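Local coordinates for Hut operon positive regulatory protein (Bacillus subtilis, PDB 4H4L) that binds cis-acting sequences on the hut mRNA in the presence of histidine, suppressing transcription termination and switching on the operon for histidine utilization, at residues M91-S95 / L96-V100; I9-L12 / S13-L17. The protein carries 1 engineered substitution. One frame throughout, in Å; residues are numbered along the deposited sequence.

Overall arrangement
From the N terminus the chain first forms helix 9-17, which holds contact 2. This contact spans successive turns of one helix and closes no long loop. The helix packs on strands 99-109, 120-130 and 137-147 of the four-stranded antiparallel sheet. Contact 1 comes much later, after helix 70-87, where the chain turns tightly at residues 93-98 and enters strand 99-109. The two contacts follow in series and neither nest nor cross. They lie on opposite sides of the chain's centre. The centres of contact 1 and contact 2 are about 26 Å apart. Strand 99-109 is common ground: contact 1 includes its first residues, and Ile9, Leu12 and Leu17 of contact 2 touch it further along.

Contact 1: M91-S95 / L96-V100; sequences MLLGS and LLRTV. With HIS (histidine), chain Q.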
loop_
_atom_site.group_PDB
_atom_site.type_symbol
_atom_site.label_atom_id
_atom_site.label_comp_id
_atom_site.label_asym_id
_atom_site.label_seq_id
_atom_site.Cartn_x
_atom_site.Cartn_y
_atom_site.Cartn_z
ATOM N N MET A 91 -2.136 -3.287 6.867
ATOM C CA MET A 91 -2.620 -4.530 7.440
ATOM C C MET A 91 -1.906 -4.712 8.756
ATOM O O MET A 91 -1.094 -5.631 8.911
ATOM C CB MET A 91 -2.360 -5.705 6.497
ATOM C CG MET A 91 -3.308 -6.870 6.719
ATOM S SD MET A 91 -3.075 -8.219 5.525
ATOM C CE MET A 91 -3.761 -7.447 4.063
ATOM N N LEU A 92 -2.229 -3.808 9.687
ATOM C CA LEU A 92 -1.633 -3.725 11.004
ATOM C C LEU A 92 -2.726 -3.410 11.995
ATOM O O LEU A 92 -3.619 -2.622 11.702
ATOM C CB LEU A 92 -0.627 -2.579 11.061
ATOM C CG LEU A 92 0.546 -2.619 10.087
ATOM C CD1 LEU A 92 0.994 -1.200 9.785
ATOM C CD2 LEU A 92 1.673 -3.438 10.681
ATOM N N LEU A 93 -2.632 -4.021 13.169
ATOM C CA LEU A 93 -3.511 -3.730 14.270
ATOM C C LEU A 93 -2.740 -3.046 15.377
ATOM O O LEU A 93 -2.628 -1.847 15.373
ATOM C CB LEU A 93 -4.158 -5.021 14.776
ATOM C CG LEU A 93 -4.918 -5.755 13.671
ATOM C CD1 LEU A 93 -5.335 -7.150 14.135
ATOM C CD2 LEU A 93 -6.124 -4.944 13.213
ATOM N N GLY A 94 -2.210 -3.820 16.319
ATOM C CA GLY A 94 -1.489 -3.314 17.473
ATOM C C GLY A 94 -0.379 -2.344 17.111
ATOM O O GLY A 94 -0.212 -1.321 17.770
ATOM N N SER A 95 0.365 -2.600 16.046
ATOM C CA SER A 95 1.416 -1.658 15.727
ATOM C C SER A 95 0.852 -0.336 15.166
ATOM O O SER A 95 1.604 0.580 14.926
ATOM C CB SER A 95 2.484 -2.292 14.820
ATOM O OG SER A 95 2.031 -2.359 13.487
ATOM N N LEU A 96 -0.463 -0.267 14.938
ATOM C CA LEU A 96 -1.148 1.001 14.704
ATOM C C LEU A 96 -2.229 1.299 15.753
ATOM O O LEU A 96 -3.168 2.061 15.451
ATOM C CB LEU A 96 -1.789 1.057 13.324
ATOM C CG LEU A 96 -0.900 1.375 12.130
ATOM C CD1 LEU A 96 -1.764 1.420 10.885
ATOM C CD2 LEU A 96 -0.135 2.677 12.355
ATOM N N LEU A 97 -2.082 0.690 16.948
ATOM C CA LEU A 97 -2.882 0.967 18.123
ATOM C C LEU A 97 -4.349 0.760 17.817
ATOM O O LEU A 97 -5.204 1.563 18.192
ATOM C CB LEU A 97 -2.638 2.387 18.659
ATOM C CG LEU A 97 -3.165 2.799 20.056
ATOM C CD1 LEU A 97 -2.445 2.122 21.206
ATOM C CD2 LEU A 97 -2.979 4.275 20.246
ATOM N N ARG A 98 -4.633 -0.317 17.107
ATOM C CA ARG A 98 -5.999 -0.787 16.998
ATOM C C ARG A 98 -6.038 -2.289 17.172
ATOM O O ARG A 98 -4.979 -2.993 17.142
ATOM C CB ARG A 98 -6.627 -0.386 15.669
ATOM C CG ARG A 98 -5.977 -1.029 14.486
ATOM C CD ARG A 98 -6.400 -0.302 13.251
ATOM N NE ARG A 98 -5.658 -0.738 12.086
ATOM C CZ ARG A 98 -5.946 -0.364 10.842
ATOM N NH1 ARG A 98 -6.989 0.431 10.614
ATOM N NH2 ARG A 98 -5.209 -0.796 9.826
ATOM N N THR A 99 -7.266 -2.781 17.353
ATOM C CA THR A 99 -7.487 -4.178 17.667
ATOM C C THR A 99 -8.815 -4.637 17.110
ATOM O O THR A 99 -9.686 -3.794 16.839
ATOM C CB THR A 99 -7.412 -4.406 19.182
ATOM O OG1 THR A 99 -7.380 -5.808 19.436
ATOM C CG2 THR A 99 -8.586 -3.769 19.920
ATOM N N VAL A 100 -8.934 -5.954 16.907
ATOM C CA VAL A 100 -10.116 -6.593 16.339
ATOM C C VAL A 100 -10.745 -7.633 17.268
ATOM O O VAL A 100 -10.068 -8.362 17.974
ATOM C CB VAL A 100 -9.806 -7.328 15.033
ATOM C CG1 VAL A 100 -9.492 -6.362 13.909
ATOM C CG2 VAL A 100 -8.657 -8.294 15.236
HETATM N N HIS Q . -7.381 2.665 16.938
HETATM C CA HIS Q . -8.531 3.018 16.066
HETATM C C HIS Q . -9.587 3.487 16.960
HETATM O O HIS Q . -9.228 4.172 17.902
HETATM C CB HIS Q . -9.030 1.813 15.282
HETATM C CG HIS Q . -9.756 2.151 13.983
HETATM N ND1 HIS Q . -9.398 1.615 12.776
HETATM C CD2 HIS Q . -10.827 2.965 13.730
HETATM C CE1 HIS Q . -10.206 2.072 11.830
HETATM N NE2 HIS Q . -11.082 2.871 12.412
HETATM O OXT HIS Q . -10.771 3.192 16.761
#
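Leu93 meets both Arg98 and Val100 in the tight turn that leads into strand 99-109, beside the bound histidine. Its CD1 packs on Val100 CG2 at 3.7 Å, and the two side chains cross at about a right angle. Leu93 O accepts two backbone bonds, from Leu96 N at 2.7 Å and Arg98 N at 3.1 Å, which arrive from opposite faces of its carbonyl plane. Leu96 CD1 lies 4.0 Å from Leu92 CD1, an apolar contact between branch ends. Leu96 O is hydrogen-bonded to Tyr76 OH of a neighbouring subunit. Arg98 starts with CG wedged between backbone N and carbonyl carbon (chi1 65°), then runs extended from CG to NE. Arg98 NE (2.8 Å) and Arg98 NH2 (3.1 Å) grip Leu92 O side-on. The oxygen lies in the guanidinium plane, and both nitrogens approach in the carbonyl plane. NH2 is also hydrogen-bonded to Thr87 O. Arg98 NH1 makes a weak hydrogen bond of 3.4 Å to ND1 of the histidine ligand, at the guanidinium edge. Leu97 and Arg98 belong to the ligand pocket. Held by Leu92 O and Thr87 O, the guanidinium is probably fixed in rotation, with NH1 directed at the ligand's imidazole.

Contact 2: I9-L12 / S13-L17; sequences IGRL and SVLLL
One alpha helix, residues 9-17, carries this contact between successive turns, packed against the antiparallel sheet. Four i to i+4 backbone bonds join its halves. The bond from Leu15 N to Arg11 O, 2.6 Å long, is nearly straight (N-H...O angle 173°). Val14 N bonds to Gly10 O at 2.9 Å. That oxygen also accepts from the Ser13 hydroxyl: OG sits between its own backbone N and carbonyl carbon (chi1 63°), which turns it back along the helix to 2.6 Å from Gly10 O. Ser13 OG is further hydrogen-bonded to Ser124 OG, so this buried hydroxyl ties the helix to strand 120-130. Val14 packs on Phe141 and Val143 of strand 137-147. The N-H groups of Gly10 and Arg11 are held by the Glu139 carboxylate of another subunit, not the one that supplies Tyr76 to contact 1, which links this helix to the assembly. Arg11 and Leu15, both partly exposed, lie one turn apart. The arginine chain bends at chi3 (-66°) and folds its guanidinium over the leucine. Leu15 CD1 faces one side of that flat group, offset toward its rim, and comes to 3.3 Å from Arg11 CZ.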
loop_
_atom_site.group_PDB
_atom_site.type_symbol
_atom_site.label_atom_id
_atom_site.label_comp_id
_atom_site.label_asym_id
_atom_site.label_seq_id
_atom_site.Cartn_x
_atom_site.Cartn_y
_atom_site.Cartn_z
ATOM N N ILE A 9 -20.715 -18.320 -3.241
ATOM C CA ILE A 9 -19.923 -18.639 -2.045
ATOM C C ILE A 9 -19.710 -17.494 -1.034
ATOM O O ILE A 9 -19.825 -17.706 0.188
ATOM C CB ILE A 9 -18.599 -19.279 -2.449
ATOM C CG1 ILE A 9 -17.782 -19.634 -1.209
ATOM C CG2 ILE A 9 -17.892 -18.407 -3.469
ATOM C CD1 ILE A 9 -16.690 -20.662 -1.454
ATOM N N GLY A 10 -19.414 -16.295 -1.539
ATOM C CA GLY A 10 -19.325 -15.122 -0.701
ATOM C C GLY A 10 -20.599 -14.902 0.095
ATOM O O GLY A 10 -20.582 -14.946 1.334
ATOM N N ARG A 11 -21.718 -14.701 -0.601
ATOM C CA ARG A 11 -22.928 -14.263 0.080
ATOM C C ARG A 11 -23.328 -15.273 1.145
ATOM O O ARG A 11 -23.717 -14.893 2.251
ATOM C CB ARG A 11 -24.068 -13.965 -0.902
ATOM C CG ARG A 11 -24.829 -15.168 -1.445
ATOM C CD ARG A 11 -25.942 -14.765 -2.411
ATOM N NE ARG A 11 -27.021 -14.007 -1.776
ATOM C CZ ARG A 11 -28.020 -14.550 -1.080
ATOM N NH1 ARG A 11 -28.084 -15.866 -0.908
ATOM N NH2 ARG A 11 -28.954 -13.780 -0.540
ATOM N N LEU A 12 -23.166 -16.553 0.814
ATOM C CA LEU A 12 -23.490 -17.659 1.701
ATOM C C LEU A 12 -22.742 -17.591 3.017
ATOM O O LEU A 12 -23.370 -17.485 4.079
ATOM C CB LEU A 12 -23.200 -18.991 1.014
ATOM C CG LEU A 12 -24.369 -19.494 0.180
ATOM C CD1 LEU A 12 -23.976 -20.733 -0.609
ATOM C CD2 LEU A 12 -25.522 -19.780 1.125
ATOM N N SER A 13 -21.405 -17.662 2.925
ATOM C CA SER A 13 -20.496 -17.493 4.060
ATOM C C SER A 13 -20.811 -16.226 4.850
ATOM O O SER A 13 -20.748 -16.213 6.088
ATOM C CB SER A 13 -19.063 -17.420 3.557
ATOM O OG SER A 13 -18.900 -16.287 2.732
ATOM N N VAL A 14 -21.146 -15.160 4.129
ATOM C CA VAL A 14 -21.475 -13.877 4.748
ATOM C C VAL A 14 -22.830 -13.873 5.476
ATOM O O VAL A 14 -22.897 -13.499 6.658
ATOM C CB VAL A 14 -21.389 -12.743 3.719
ATOM C CG1 VAL A 14 -21.898 -11.453 4.318
ATOM C CG2 VAL A 14 -19.949 -12.567 3.270
ATOM N N LEU A 15 -23.895 -14.288 4.778
ATOM C CA LEU A 15 -25.191 -14.511 5.421
ATOM C C LEU A 15 -24.993 -15.454 6.604
ATOM O O LEU A 15 -25.593 -15.290 7.670
ATOM C CB LEU A 15 -26.205 -15.103 4.436
ATOM C CG LEU A 15 -26.863 -14.181 3.391
ATOM C CD1 LEU A 15 -26.877 -14.851 2.026
ATOM C CD2 LEU A 15 -28.270 -13.707 3.776
ATOM N N LEU A 16 -24.119 -16.429 6.414
ATOM C CA LEU A 16 -23.860 -17.416 7.443
ATOM C C LEU A 16 -23.260 -16.750 8.670
ATOM O O LEU A 16 -23.730 -16.946 9.791
ATOM C CB LEU A 16 -22.937 -18.511 6.907
ATOM C CG LEU A 16 -22.251 -19.422 7.918
ATOM C CD1 LEU A 16 -23.276 -20.249 8.702
ATOM C CD2 LEU A 16 -21.234 -20.294 7.182
ATOM N N LEU A 17 -22.255 -15.926 8.421
ATOM C CA LEU A 17 -21.495 -15.245 9.449
ATOM C C LEU A 17 -22.317 -14.181 10.171
ATOM O O LEU A 17 -22.225 -14.036 11.391
ATOM C CB LEU A 17 -20.278 -14.603 8.801
ATOM C CG LEU A 17 -18.925 -14.661 9.475
ATOM C CD1 LEU A 17 -17.957 -13.986 8.532
ATOM C CD2 LEU A 17 -18.948 -13.911 10.787
#